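Local atomic coordinates of RE68959p (Drosophila melanogaster, PDB entry 6XWU), a protein that is the Drosophila centromere protein CENP-C, whose cupin-like C-terminal domain probably takes part in dimerisation and in binding the CENP-A chaperone CAL1. Residues Gln1342-Lys1347 / Thr1392-Gln1397. Residues are numbered along the deposited sequence; the frame is centred on the assembly and turned at random.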
ATOM      1  N   GLN A1342      -9.816  11.089  15.688  1.00 30.47           N
ATOM      2  CA  GLN A1342     -10.241  12.100  14.724  1.00 28.45           C
ATOM      3  C   GLN A1342     -11.220  11.525  13.698  1.00 31.12           C
ATOM      4  O   GLN A1342     -11.094  10.371  13.283  1.00 30.27           O
ATOM      5  CB  GLN A1342      -9.033  12.683  13.998  1.00 30.10           C
ATOM      6  CG  GLN A1342      -9.397  13.847  13.100  1.00 34.53           C
ATOM      7  CD  GLN A1342      -8.195  14.586  12.558  1.00 36.53           C
ATOM      8  OE1 GLN A1342      -7.114  14.024  12.430  1.00 34.72           O
ATOM      9  NE2 GLN A1342      -8.383  15.863  12.235  1.00 39.14           N
ATOM     10  N   LYS A1343     -12.175  12.364  13.270  1.00 32.31           N
ATOM     11  CA  LYS A1343     -13.208  12.009  12.302  1.00 35.54           C
ATOM     12  C   LYS A1343     -12.949  12.695  10.965  1.00 35.23           C
ATOM     13  O   LYS A1343     -12.718  13.910  10.925  1.00 35.86           O
ATOM     14  CB  LYS A1343     -14.592  12.436  12.800  1.00 36.38           C
ATOM     15  CG  LYS A1343     -15.040  11.912  14.149  1.00 50.29           C
ATOM     16  CD  LYS A1343     -16.553  12.120  14.274  1.00 56.78           C
ATOM     17  CE  LYS A1343     -17.179  11.299  15.385  1.00 61.37           C
ATOM     18  NZ  LYS A1343     -16.518  11.537  16.697  1.00 70.61           N
ATOM     19  N   ARG A1344     -13.025  11.933   9.874  1.00 33.72           N
ATOM     20  CA  ARG A1344     -13.107  12.500   8.531  1.00 34.37           C
ATOM     21  C   ARG A1344     -14.567  12.518   8.102  1.00 37.54           C
ATOM     22  O   ARG A1344     -15.230  11.475   8.114  1.00 35.35           O
ATOM     23  CB  ARG A1344     -12.272  11.694   7.531  1.00 28.61           C
ATOM     24  CG  ARG A1344     -12.228  12.311   6.109  1.00 29.74           C
ATOM     25  CD  ARG A1344     -11.213  11.554   5.259  1.00 32.84           C
ATOM     26  NE  ARG A1344     -10.940  12.106   3.925  1.00 33.87           N
ATOM     27  CZ  ARG A1344     -11.441  11.624   2.788  1.00 34.69           C
ATOM     28  NH1 ARG A1344     -12.305  10.620   2.795  1.00 34.77           N
ATOM     29  NH2 ARG A1344     -11.093  12.162   1.628  1.00 37.37           N
ATOM     30  N   SER A1345     -15.057  13.695   7.712  1.00 37.25           N
ATOM     31  CA  SER A1345     -16.465  13.854   7.390  1.00 36.80           C
ATOM     32  C   SER A1345     -16.839  13.010   6.177  1.00 34.70           C
ATOM     33  O   SER A1345     -15.990  12.486   5.453  1.00 33.43           O
ATOM     34  CB  SER A1345     -16.798  15.325   7.134  1.00 40.93           C
ATOM     35  OG  SER A1345     -16.600  16.094   8.309  1.00 61.46           O
ATOM     36  N   MET A1346     -18.143  12.875   5.965  1.00 35.42           N
ATOM     37  CA  MET A1346     -18.630  12.018   4.899  1.00 34.12           C
ATOM     38  C   MET A1346     -18.182  12.541   3.541  1.00 34.01           C
ATOM     39  O   MET A1346     -18.264  13.742   3.260  1.00 34.93           O
ATOM     40  CB  MET A1346     -20.157  11.935   4.940  1.00 37.77           C
ATOM     41  CG  MET A1346     -20.726  10.936   3.954  1.00 43.66           C
ATOM     42  SD  MET A1346     -21.138  11.698   2.367  1.00 58.15           S
ATOM     43  CE  MET A1346     -22.832  12.204   2.684  1.00 60.59           C
ATOM     44  N   LYS A1347     -17.730  11.624   2.695  1.00 33.90           N
ATOM     45  CA  LYS A1347     -17.367  11.906   1.317  1.00 32.91           C
ATOM     46  C   LYS A1347     -18.041  10.868   0.434  1.00 33.30           C
ATOM     47  O   LYS A1347     -18.538   9.848   0.921  1.00 34.65           O
ATOM     48  CB  LYS A1347     -15.837  11.874   1.119  1.00 37.12           C
ATOM     49  CG  LYS A1347     -15.061  12.872   1.990  1.00 33.54           C
ATOM     50  CD  LYS A1347     -15.236  14.303   1.509  1.00 36.35           C
ATOM     51  CE  LYS A1347     -14.715  15.311   2.547  1.00 40.60           C
ATOM     52  NZ  LYS A1347     -15.076  16.733   2.239  1.00 44.79           N
ATOM     53  N   THR A1392     -20.496   5.199  -3.574  1.00 30.95           N
ATOM     54  CA  THR A1392     -20.655   4.926  -2.148  1.00 29.14           C
ATOM     55  C   THR A1392     -20.282   6.154  -1.329  1.00 29.70           C
ATOM     56  O   THR A1392     -19.268   6.804  -1.598  1.00 29.28           O
ATOM     57  CB  THR A1392     -19.819   3.712  -1.757  1.00 28.56           C
ATOM     58  OG1 THR A1392     -20.400   2.550  -2.365  1.00 31.55           O
ATOM     59  CG2 THR A1392     -19.739   3.511  -0.213  1.00 28.49           C
ATOM     60  N   ARG A1393     -21.119   6.488  -0.339  1.00 31.47           N
ATOM     61  CA  ARG A1393     -20.796   7.527   0.639  1.00 28.27           C
ATOM     62  C   ARG A1393     -20.122   6.880   1.840  1.00 32.92           C
ATOM     63  O   ARG A1393     -20.525   5.802   2.281  1.00 34.86           O
ATOM     64  CB  ARG A1393     -22.056   8.281   1.081  1.00 31.67           C
ATOM     65  CG  ARG A1393     -22.731   9.079  -0.024  1.00 28.71           C
ATOM     66  CD  ARG A1393     -24.185   9.394   0.366  1.00 43.95           C
ATOM     67  NE  ARG A1393     -25.133   9.187  -0.726  1.00 66.81           N
ATOM     68  CZ  ARG A1393     -25.498   7.995  -1.195  1.00 79.27           C
ATOM     69  NH1 ARG A1393     -24.994   6.885  -0.673  1.00 80.28           N
ATOM     70  NH2 ARG A1393     -26.372   7.911  -2.193  1.00 80.58           N
ATOM     71  N   TYR A1394     -19.071   7.516   2.355  1.00 29.99           N
ATOM     72  CA  TYR A1394     -18.312   6.857   3.412  1.00 26.28           C
ATOM     73  C   TYR A1394     -17.734   7.879   4.380  1.00 32.42           C
ATOM     74  O   TYR A1394     -17.354   8.984   3.980  1.00 31.35           O
ATOM     75  CB  TYR A1394     -17.198   5.990   2.814  1.00 28.19           C
ATOM     76  CG  TYR A1394     -16.071   6.782   2.172  1.00 29.77           C
ATOM     77  CD1 TYR A1394     -16.229   7.363   0.918  1.00 31.22           C
ATOM     78  CD2 TYR A1394     -14.841   6.932   2.814  1.00 29.55           C
ATOM     79  CE1 TYR A1394     -15.211   8.086   0.328  1.00 27.66           C
ATOM     80  CE2 TYR A1394     -13.811   7.659   2.231  1.00 29.98           C
ATOM     81  CZ  TYR A1394     -14.008   8.237   0.986  1.00 31.48           C
ATOM     82  OH  TYR A1394     -13.001   8.960   0.393  1.00 37.52           O
ATOM     83  N   SER A1395     -17.663   7.485   5.655  1.00 26.74           N
ATOM     84  CA  SER A1395     -17.067   8.275   6.723  1.00 30.68           C
ATOM     85  C   SER A1395     -16.006   7.426   7.413  1.00 30.26           C
ATOM     86  O   SER A1395     -16.122   6.199   7.458  1.00 28.42           O
ATOM     87  CB  SER A1395     -18.126   8.723   7.750  1.00 32.84           C
ATOM     88  OG  SER A1395     -18.949   9.752   7.227  1.00 43.42           O
ATOM     89  N   ILE A1396     -14.979   8.076   7.965  1.00 26.96           N
ATOM     90  CA  ILE A1396     -13.872   7.374   8.612  1.00 22.87           C
ATOM     91  C   ILE A1396     -13.605   8.008   9.966  1.00 32.09           C
ATOM     92  O   ILE A1396     -13.553   9.238  10.086  1.00 33.05           O
ATOM     93  CB  ILE A1396     -12.584   7.423   7.767  1.00 24.31           C
ATOM     94  CG1 ILE A1396     -12.813   6.880   6.354  1.00 29.06           C
ATOM     95  CG2 ILE A1396     -11.467   6.667   8.480  1.00 26.25           C
ATOM     96  CD1 ILE A1396     -11.672   7.204   5.417  1.00 29.85           C
ATOM     97  N   GLN A1397     -13.405   7.173  10.984  1.00 28.64           N
ATOM     98  CA  GLN A1397     -13.000   7.675  12.287  1.00 27.20           C
ATOM     99  C   GLN A1397     -11.836   6.849  12.814  1.00 27.78           C
ATOM    100  O   GLN A1397     -11.870   5.617  12.756  1.00 28.64           O
ATOM    101  CB  GLN A1397     -14.153   7.650  13.296  1.00 34.26           C
ATOM    102  CG  GLN A1397     -13.710   8.096  14.681  1.00 44.74           C
ATOM    103  CD  GLN A1397     -14.862   8.516  15.571  1.00 64.05           C
ATOM    104  OE1 GLN A1397     -14.711   9.400  16.414  1.00 72.56           O
ATOM    105  NE2 GLN A1397     -16.015   7.879  15.398  1.00 68.50           N
TER
HETATM  106  O   HOH W   1     -14.655  10.135   4.723  1.00 30.40           O
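The guanidinium of Arg1344 presents its edge to the Tyr1394 hydroxyl: NH1 gives a hydrogen bond to OH (3.0 Å) close to the guanidinium plane, while guanidinium and ring are turned 34° apart. CG of Lys1347 lies over one guanidinium face, displaced from its centre; at the edge of the tyrosine ring, in plane, sit Thr1392 O and Ile1396 CD1. With CG anti to the backbone N (chi1 -175°), Arg1344 runs extended to this meeting point, where its NE is held by Tyr1322 OH. The backbones illustrate how an antiparallel pair absorbs a beta bulge. Arg1344 N bonds Ile1396 O at 2.8 Å, the return bond from Ile1396 N being weak; past the one-residue shift, Lys1347 and Tyr1394 bond through both N and O. On the sheet face turned away from Arg1344 and Tyr1394, Lys1343 lies alongside Gln1397, and its NZ reaches OE1 (2.8 Å) from above the carbonyl plane, while Met1346 SD packs on Arg1393 CB at 3.8 Å. A phenylalanine in place of Tyr1394 would probably leave Arg1344 NH1 without this hydroxyl, its guanidinium resting more on the Tyr1322 bond. Strand 1343-1348 is outermost in a four-stranded sheet of this cupin-like domain, and Ile1396 on the neighbouring strand packs against Phe1338 and Leu1356 of the facing sheet. Beside the bulge, a water weakly accepting from Arg1344 NH1 supplies donors to Ser1345 O and Tyr1394 O where the pairing shifts.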